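Local coordinates for gamma-glutamyltranspeptidase (Streptomyces lincolnensis, PDB 6J3A), which probably acts as a gamma-glutamyltranspeptidase-like enzyme of the Ntn-hydrolase superfamily, a homologue of the lincomycin-pathway protein LmbA, at residues C76-Y90 / L465-P479. Numbering follows the deposited sequence.
Sequences CGQGVAPAGATVAHY and LEEGLPNSLTPGRRP
One methyl group of Leu-473 sits squarely over the ring of Tyr-90: CD2 lies 3.7 Å from the ring centroid and only 3° off its normal, a CH-pi contact. With CG anti to the backbone N (chi1 173°), Leu-473 swings its branch point toward segment 76-90, and the second torsion, near +60°, turns CD2 to the ring and CD1 to Ala-81 CB at 3.9 Å. Leu-465 comes in beside it, its CD2 meeting Tyr-90 CB at 3.6 Å and approaching the ring obliquely. The phenol oxygen is held elsewhere, by Leu-104 O. Were Tyr-90 replaced by an alanine, the Leu-473 methyl would probably lose its aromatic floor and Leu-465 the ring's share of its contact, opening a gap beside the two leucines and leaving Leu-104 O without the hydroxyl bound to it. Val-87, at the start of helix 87-92 that also carries Tyr-90, pushes CG1 to within 3.5 Å of Glu-466 N, while its CG2 packs on Leu-473 CB.

Farther along, the backbones take over. Ala-81 N donates to Arg-477 O at 2.9 Å, and Gly-476 N returns a bond to Ala-81 O. Gly-476 belongs to the type II turn 474-477, with the positive phi that glycine readily adopts. Val-80 CG1 rests against Gly-476 O.

At the other end Arg-478 lays its CG against Gln-78 CG (3.8 Å) and brings the guanidinium edge to Cys-76 SG, a weak bond at 3.7 Å from NH1. Its stronger partners are Glu-258 and Asp-322, with Trp-276 in a cation-pi contact. The whole is a loop packed along the strand-to-helix connection 76-90 in a gamma-glutamyltranspeptidase fold of the NTN clan, tying the exit of strand 73-77 and the start of helix 87-92 to the long connection that precedes strand 486-490.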
ATOM      1  N   CYS A  76     -14.012  10.882 -24.319  1.00 33.27           N
ATOM      2  CA  CYS A  76     -12.858  11.436 -24.990  1.00 33.23           C
ATOM      3  C   CYS A  76     -12.548  12.823 -24.472  1.00 33.16           C
ATOM      4  O   CYS A  76     -13.298  13.774 -24.716  1.00 33.75           O
ATOM      5  CB  CYS A  76     -13.074  11.513 -26.497  1.00 33.50           C
ATOM      6  SG  CYS A  76     -11.681  12.303 -27.345  1.00 31.67           S
ATOM      7  N   GLY A  77     -11.419  12.918 -23.776  1.00 32.02           N
ATOM      8  CA  GLY A  77     -10.865  14.194 -23.347  1.00 31.17           C
ATOM      9  C   GLY A  77      -9.532  14.480 -24.004  1.00 29.75           C
ATOM     10  O   GLY A  77      -8.704  15.184 -23.436  1.00 30.72           O
ATOM     11  N   GLN A  78      -9.302  13.892 -25.177  1.00 28.50           N
ATOM     12  CA  GLN A  78      -8.176  14.259 -26.014  1.00 27.39           C
ATOM     13  C   GLN A  78      -8.592  15.405 -26.926  1.00 27.40           C
ATOM     14  O   GLN A  78      -9.508  15.268 -27.734  1.00 25.77           O
ATOM     15  CB  GLN A  78      -7.721  13.077 -26.844  1.00 26.85           C
ATOM     16  CG  GLN A  78      -6.646  13.420 -27.862  1.00 26.43           C
ATOM     17  CD  GLN A  78      -5.387  13.916 -27.200  1.00 26.30           C
ATOM     18  OE1 GLN A  78      -4.675  13.148 -26.546  1.00 26.17           O
ATOM     19  NE2 GLN A  78      -5.107  15.215 -27.352  1.00 25.40           N
ATOM     20  N   GLY A  79      -7.912  16.535 -26.782  1.00 28.24           N
ATOM     21  CA  GLY A  79      -8.246  17.711 -27.558  1.00 29.38           C
ATOM     22  C   GLY A  79      -7.715  17.650 -28.975  1.00 29.90           C
ATOM     23  O   GLY A  79      -6.901  16.779 -29.320  1.00 29.06           O
ATOM     24  N   VAL A  80      -8.168  18.611 -29.777  1.00 30.57           N
ATOM     25  CA  VAL A  80      -7.844  18.687 -31.210  1.00 31.54           C
ATOM     26  C   VAL A  80      -6.791  19.754 -31.524  1.00 33.00           C
ATOM     27  O   VAL A  80      -6.480  20.614 -30.696  1.00 34.14           O
ATOM     28  CB  VAL A  80      -9.100  18.955 -32.087  1.00 31.16           C
ATOM     29  CG1 VAL A  80     -10.066  17.782 -32.013  1.00 30.58           C
ATOM     30  CG2 VAL A  80      -9.806  20.267 -31.720  1.00 30.87           C
ATOM     31  N   ALA A  81      -6.260  19.681 -32.741  1.00 33.71           N
ATOM     32  CA  ALA A  81      -5.425  20.735 -33.300  1.00 33.07           C
ATOM     33  C   ALA A  81      -6.233  22.025 -33.484  1.00 33.07           C
ATOM     34  O   ALA A  81      -7.444  21.969 -33.758  1.00 31.25           O
ATOM     35  CB  ALA A  81      -4.834  20.297 -34.627  1.00 33.57           C
ATOM     36  N   PRO A  82      -5.576  23.194 -33.316  1.00 33.13           N
ATOM     37  CA  PRO A  82      -6.328  24.427 -33.566  1.00 32.82           C
ATOM     38  C   PRO A  82      -6.675  24.620 -35.044  1.00 32.34           C
ATOM     39  O   PRO A  82      -6.000  24.079 -35.928  1.00 31.67           O
ATOM     40  CB  PRO A  82      -5.394  25.539 -33.059  1.00 32.73           C
ATOM     41  CG  PRO A  82      -4.397  24.861 -32.178  1.00 33.03           C
ATOM     42  CD  PRO A  82      -4.276  23.450 -32.667  1.00 32.68           C
ATOM     43  N   ALA A  83      -7.723  25.402 -35.283  1.00 31.70           N
ATOM     44  CA  ALA A  83      -8.188  25.754 -36.624  1.00 30.80           C
ATOM     45  C   ALA A  83      -7.068  26.224 -37.580  1.00 31.78           C
ATOM     46  O   ALA A  83      -7.119  25.936 -38.783  1.00 32.85           O
ATOM     47  CB  ALA A  83      -9.285  26.806 -36.520  1.00 29.71           C
ATOM     48  N   GLY A  84      -6.061  26.924 -37.044  1.00 31.83           N
ATOM     49  CA  GLY A  84      -4.901  27.395 -37.835  1.00 31.37           C
ATOM     50  C   GLY A  84      -3.655  26.501 -37.866  1.00 30.84           C
ATOM     51  O   GLY A  84      -2.589  26.919 -38.343  1.00 28.60           O
ATOM     52  N   ALA A  85      -3.787  25.271 -37.381  1.00 30.70           N
ATOM     53  CA  ALA A  85      -2.640  24.390 -37.203  1.00 31.38           C
ATOM     54  C   ALA A  85      -2.504  23.464 -38.385  1.00 31.48           C
ATOM     55  O   ALA A  85      -2.808  22.277 -38.282  1.00 32.53           O
ATOM     56  CB  ALA A  85      -2.778  23.594 -35.917  1.00 32.05           C
ATOM     57  N   THR A  86      -2.042  24.011 -39.505  1.00 30.91           N
ATOM     58  CA  THR A  86      -1.938  23.245 -40.744  1.00 30.66           C
ATOM     59  C   THR A  86      -0.516  22.755 -40.955  1.00 31.35           C
ATOM     60  O   THR A  86       0.436  23.329 -40.424  1.00 30.46           O
ATOM     61  CB  THR A  86      -2.393  24.072 -41.959  1.00 30.36           C
ATOM     62  OG1 THR A  86      -1.524  25.194 -42.139  1.00 30.22           O
ATOM     63  CG2 THR A  86      -3.835  24.564 -41.766  1.00 30.13           C
ATOM     64  N   VAL A  87      -0.382  21.678 -41.723  1.00 32.27           N
ATOM     65  CA  VAL A  87       0.930  21.226 -42.173  1.00 33.58           C
ATOM     66  C   VAL A  87       1.634  22.351 -42.919  1.00 35.64           C
ATOM     67  O   VAL A  87       2.840  22.527 -42.769  1.00 37.77           O
ATOM     68  CB  VAL A  87       0.839  19.987 -43.090  1.00 33.17           C
ATOM     69  CG1 VAL A  87       2.171  19.705 -43.794  1.00 32.51           C
ATOM     70  CG2 VAL A  87       0.417  18.768 -42.279  1.00 33.33           C
ATOM     71  N   ALA A  88       0.884  23.098 -43.722  1.00 37.26           N
ATOM     72  CA  ALA A  88       1.453  24.194 -44.514  1.00 38.85           C
ATOM     73  C   ALA A  88       2.077  25.259 -43.611  1.00 39.10           C
ATOM     74  O   ALA A  88       3.242  25.632 -43.770  1.00 40.13           O
ATOM     75  CB  ALA A  88       0.384  24.812 -45.408  1.00 37.95           C
ATOM     76  N   HIS A  89       1.289  25.722 -42.652  1.00 38.57           N
ATOM     77  CA  HIS A  89       1.736  26.745 -41.718  1.00 38.10           C
ATOM     78  C   HIS A  89       2.988  26.366 -40.910  1.00 36.43           C
ATOM     79  O   HIS A  89       3.871  27.194 -40.699  1.00 37.87           O
ATOM     80  CB  HIS A  89       0.612  27.101 -40.763  1.00 38.66           C
ATOM     81  CG  HIS A  89       0.969  28.208 -39.836  1.00 40.28           C
ATOM     82  ND1 HIS A  89       1.605  27.986 -38.635  1.00 40.21           N
ATOM     83  CD2 HIS A  89       0.824  29.548 -39.951  1.00 41.11           C
ATOM     84  CE1 HIS A  89       1.811  29.143 -38.037  1.00 40.67           C
ATOM     85  NE2 HIS A  89       1.347  30.105 -38.813  1.00 41.41           N
ATOM     86  N   TYR A  90       3.047  25.123 -40.457  1.00 34.22           N
ATOM     87  CA  TYR A  90       4.188  24.625 -39.672  1.00 33.21           C
ATOM     88  C   TYR A  90       5.418  24.473 -40.573  1.00 32.37           C
ATOM     89  O   TYR A  90       6.525  24.883 -40.215  1.00 31.67           O
ATOM     90  CB  TYR A  90       3.831  23.291 -38.975  1.00 32.72           C
ATOM     91  CG  TYR A  90       3.014  23.447 -37.694  1.00 31.70           C
ATOM     92  CD1 TYR A  90       1.853  24.227 -37.666  1.00 31.01           C
ATOM     93  CD2 TYR A  90       3.403  22.809 -36.507  1.00 31.09           C
ATOM     94  CE1 TYR A  90       1.118  24.377 -36.502  1.00 30.65           C
ATOM     95  CE2 TYR A  90       2.665  22.956 -35.335  1.00 29.99           C
ATOM     96  CZ  TYR A  90       1.523  23.742 -35.340  1.00 29.88           C
ATOM     97  OH  TYR A  90       0.770  23.916 -34.201  1.00 28.76           O
ATOM     98  N   LEU A 465       4.035  16.327 -39.976  1.00 34.31           N
ATOM     99  CA  LEU A 465       4.053  17.466 -40.892  1.00 36.06           C
ATOM    100  C   LEU A 465       4.196  16.984 -42.341  1.00 38.26           C
ATOM    101  O   LEU A 465       5.253  17.103 -42.971  1.00 40.62           O
ATOM    102  CB  LEU A 465       5.177  18.433 -40.515  1.00 35.34           C
ATOM    103  CG  LEU A 465       5.098  19.045 -39.117  1.00 34.88           C
ATOM    104  CD1 LEU A 465       6.203  20.063 -38.939  1.00 34.35           C
ATOM    105  CD2 LEU A 465       3.753  19.708 -38.843  1.00 34.86           C
ATOM    106  N   GLU A 466       3.096  16.448 -42.856  1.00 39.68           N
ATOM    107  CA  GLU A 466       3.058  15.788 -44.157  1.00 38.71           C
ATOM    108  C   GLU A 466       1.610  15.482 -44.427  1.00 38.85           C
ATOM    109  O   GLU A 466       0.944  14.901 -43.575  1.00 39.41           O
ATOM    110  CB  GLU A 466       3.861  14.490 -44.123  1.00 38.36           C
ATOM    111  CG  GLU A 466       4.016  13.793 -45.460  1.00 38.50           C
ATOM    112  CD  GLU A 466       5.016  12.644 -45.405  1.00 39.53           C
ATOM    113  OE1 GLU A 466       5.707  12.475 -44.378  1.00 37.43           O
ATOM    114  OE2 GLU A 466       5.119  11.883 -46.388  1.00 41.71           O
ATOM    115  N   GLU A 467       1.125  15.875 -45.600  1.00 40.17           N
ATOM    116  CA  GLU A 467      -0.281  15.703 -45.952  1.00 40.25           C
ATOM    117  C   GLU A 467      -0.618  14.278 -46.394  1.00 39.05           C
ATOM    118  O   GLU A 467       0.271  13.477 -46.711  1.00 36.95           O
ATOM    119  CB  GLU A 467      -0.687  16.708 -47.040  1.00 42.31           C
ATOM    120  CG  GLU A 467      -0.827  18.151 -46.555  1.00 44.83           C
ATOM    121  CD  GLU A 467      -2.058  18.400 -45.679  1.00 47.08           C
ATOM    122  OE1 GLU A 467      -2.396  19.581 -45.462  1.00 50.18           O
ATOM    123  OE2 GLU A 467      -2.701  17.439 -45.201  1.00 49.54           O
ATOM    124  N   GLY A 468      -1.916  13.981 -46.373  1.00 38.76           N
ATOM    125  CA  GLY A 468      -2.472  12.751 -46.929  1.00 38.94           C
ATOM    126  C   GLY A 468      -2.374  11.499 -46.072  1.00 39.43           C
ATOM    127  O   GLY A 468      -2.600  10.402 -46.586  1.00 42.05           O
ATOM    128  N   LEU A 469      -2.052  11.644 -44.782  1.00 37.32           N
ATOM    129  CA  LEU A 469      -1.865  10.484 -43.889  1.00 35.00           C
ATOM    130  C   LEU A 469      -2.944  10.452 -42.803  1.00 34.49           C
ATOM    131  O   LEU A 469      -3.505  11.502 -42.477  1.00 34.07           O
ATOM    132  CB  LEU A 469      -0.486  10.516 -43.235  1.00 34.18           C
ATOM    133  CG  LEU A 469       0.747  10.691 -44.117  1.00 33.46           C
ATOM    134  CD1 LEU A 469       1.899  11.170 -43.254  1.00 34.07           C
ATOM    135  CD2 LEU A 469       1.123   9.402 -44.826  1.00 33.43           C
ATOM    136  N   PRO A 470      -3.228   9.258 -42.229  1.00 34.39           N
ATOM    137  CA  PRO A 470      -4.225   9.157 -41.145  1.00 33.46           C
ATOM    138  C   PRO A 470      -3.915  10.037 -39.922  1.00 31.82           C
ATOM    139  O   PRO A 470      -4.848  10.521 -39.264  1.00 30.70           O
ATOM    140  CB  PRO A 470      -4.181   7.667 -40.748  1.00 34.71           C
ATOM    141  CG  PRO A 470      -3.482   6.956 -41.847  1.00 34.90           C
ATOM    142  CD  PRO A 470      -2.583   7.956 -42.506  1.00 35.11           C
ATOM    143  N   ASN A 471      -2.619  10.217 -39.638  1.00 30.17           N
ATOM    144  CA  ASN A 471      -2.106  11.078 -38.543  1.00 30.45           C
ATOM    145  C   ASN A 471      -1.368  12.362 -39.018  1.00 30.17           C
ATOM    146  O   ASN A 471      -0.441  12.842 -38.356  1.00 29.89           O
ATOM    147  CB  ASN A 471      -1.167  10.240 -37.648  1.00 30.99           C
ATOM    148  CG  ASN A 471      -0.862  10.898 -36.308  1.00 29.76           C
ATOM    149  OD1 ASN A 471      -1.702  11.591 -35.730  1.00 29.03           O
ATOM    150  ND2 ASN A 471       0.349  10.669 -35.806  1.00 28.41           N
ATOM    151  N   SER A 472      -1.788  12.905 -40.159  1.00 30.41           N
ATOM    152  CA  SER A 472      -1.323  14.201 -40.653  1.00 30.45           C
ATOM    153  C   SER A 472      -1.872  15.247 -39.719  1.00 30.70           C
ATOM    154  O   SER A 472      -3.038  15.155 -39.335  1.00 30.76           O
ATOM    155  CB  SER A 472      -1.880  14.493 -42.057  1.00 30.79           C
ATOM    156  OG  SER A 472      -1.225  13.740 -43.065  1.00 31.78           O
ATOM    157  N   LEU A 473      -1.052  16.235 -39.360  1.00 30.98           N
ATOM    158  CA  LEU A 473      -1.511  17.344 -38.530  1.00 30.98           C
ATOM    159  C   LEU A 473      -2.697  18.001 -39.228  1.00 30.86           C
ATOM    160  O   LEU A 473      -2.582  18.448 -40.371  1.00 31.97           O
ATOM    161  CB  LEU A 473      -0.391  18.356 -38.303  1.00 31.74           C
ATOM    162  CG  LEU A 473      -0.801  19.657 -37.592  1.00 32.11           C
ATOM    163  CD1 LEU A 473      -1.370  19.382 -36.204  1.00 32.20           C
ATOM    164  CD2 LEU A 473       0.369  20.626 -37.516  1.00 31.79           C
ATOM    165  N   THR A 474      -3.841  18.020 -38.559  1.00 30.32           N
ATOM    166  CA  THR A 474      -5.078  18.444 -39.203  1.00 31.37           C
ATOM    167  C   THR A 474      -5.943  19.270 -38.249  1.00 32.20           C
ATOM    168  O   THR A 474      -6.264  18.811 -37.153  1.00 33.32           O
ATOM    169  CB  THR A 474      -5.883  17.234 -39.738  1.00 30.75           C
ATOM    170  OG1 THR A 474      -5.044  16.418 -40.569  1.00 31.55           O
ATOM    171  CG2 THR A 474      -7.069  17.695 -40.568  1.00 29.66           C
ATOM    172  N   PRO A 475      -6.329  20.492 -38.666  1.00 32.62           N
ATOM    173  CA  PRO A 475      -7.256  21.325 -37.876  1.00 31.73           C
ATOM    174  C   PRO A 475      -8.534  20.593 -37.482  1.00 30.54           C
ATOM    175  O   PRO A 475      -9.131  19.936 -38.321  1.00 30.33           O
ATOM    176  CB  PRO A 475      -7.594  22.474 -38.824  1.00 31.67           C
ATOM    177  CG  PRO A 475      -6.427  22.569 -39.735  1.00 32.47           C
ATOM    178  CD  PRO A 475      -5.858  21.188 -39.877  1.00 32.32           C
ATOM    179  N   GLY A 476      -8.918  20.690 -36.211  1.00 30.57           N
ATOM    180  CA  GLY A 476     -10.149  20.069 -35.693  1.00 30.80           C
ATOM    181  C   GLY A 476     -10.074  18.563 -35.468  1.00 31.00           C
ATOM    182  O   GLY A 476     -11.096  17.911 -35.249  1.00 29.43           O
ATOM    183  N   ARG A 477      -8.860  18.018 -35.508  1.00 31.58           N
ATOM    184  CA  ARG A 477      -8.617  16.587 -35.377  1.00 31.52           C
ATOM    185  C   ARG A 477      -7.654  16.282 -34.244  1.00 30.84           C
ATOM    186  O   ARG A 477      -6.728  17.050 -33.986  1.00 28.32           O
ATOM    187  CB  ARG A 477      -8.045  16.063 -36.685  1.00 33.35           C
ATOM    188  CG  ARG A 477      -9.077  15.444 -37.599  1.00 35.37           C
ATOM    189  CD  ARG A 477     -10.369  16.222 -37.698  1.00 37.06           C
ATOM    190  NE  ARG A 477     -11.047  15.905 -38.944  1.00 40.17           N
ATOM    191  CZ  ARG A 477     -12.212  15.267 -39.081  1.00 42.36           C
ATOM    192  NH1 ARG A 477     -12.662  15.057 -40.313  1.00 42.70           N
ATOM    193  NH2 ARG A 477     -12.934  14.833 -38.040  1.00 43.65           N
ATOM    194  N   ARG A 478      -7.876  15.148 -33.577  1.00 31.20           N
ATOM    195  CA  ARG A 478      -7.006  14.738 -32.479  1.00 31.66           C
ATOM    196  C   ARG A 478      -5.697  14.233 -33.026  1.00 30.76           C
ATOM    197  O   ARG A 478      -5.678  13.560 -34.049  1.00 30.43           O
ATOM    198  CB  ARG A 478      -7.575  13.594 -31.649  1.00 32.69           C
ATOM    199  CG  ARG A 478      -8.888  13.879 -30.948  1.00 33.84           C
ATOM    200  CD  ARG A 478     -10.021  13.319 -31.765  1.00 35.13           C
ATOM    201  NE  ARG A 478     -10.972  12.552 -30.987  1.00 36.34           N
ATOM    202  CZ  ARG A 478     -11.761  11.595 -31.478  1.00 36.73           C
ATOM    203  NH1 ARG A 478     -12.589  10.965 -30.666  1.00 38.36           N
ATOM    204  NH2 ARG A 478     -11.731  11.238 -32.760  1.00 36.35           N
ATOM    205  N   PRO A 479      -4.598  14.517 -32.323  1.00 30.38           N
ATOM    206  CA  PRO A 479      -3.398  13.783 -32.673  1.00 31.09           C
ATOM    207  C   PRO A 479      -3.541  12.323 -32.250  1.00 32.30           C
ATOM    208  O   PRO A 479      -4.379  11.973 -31.395  1.00 32.40           O
ATOM    209  CB  PRO A 479      -2.313  14.473 -31.847  1.00 30.23           C
ATOM    210  CG  PRO A 479      -3.034  14.992 -30.656  1.00 29.52           C
ATOM    211  CD  PRO A 479      -4.417  15.338 -31.113  1.00 29.38           C
TER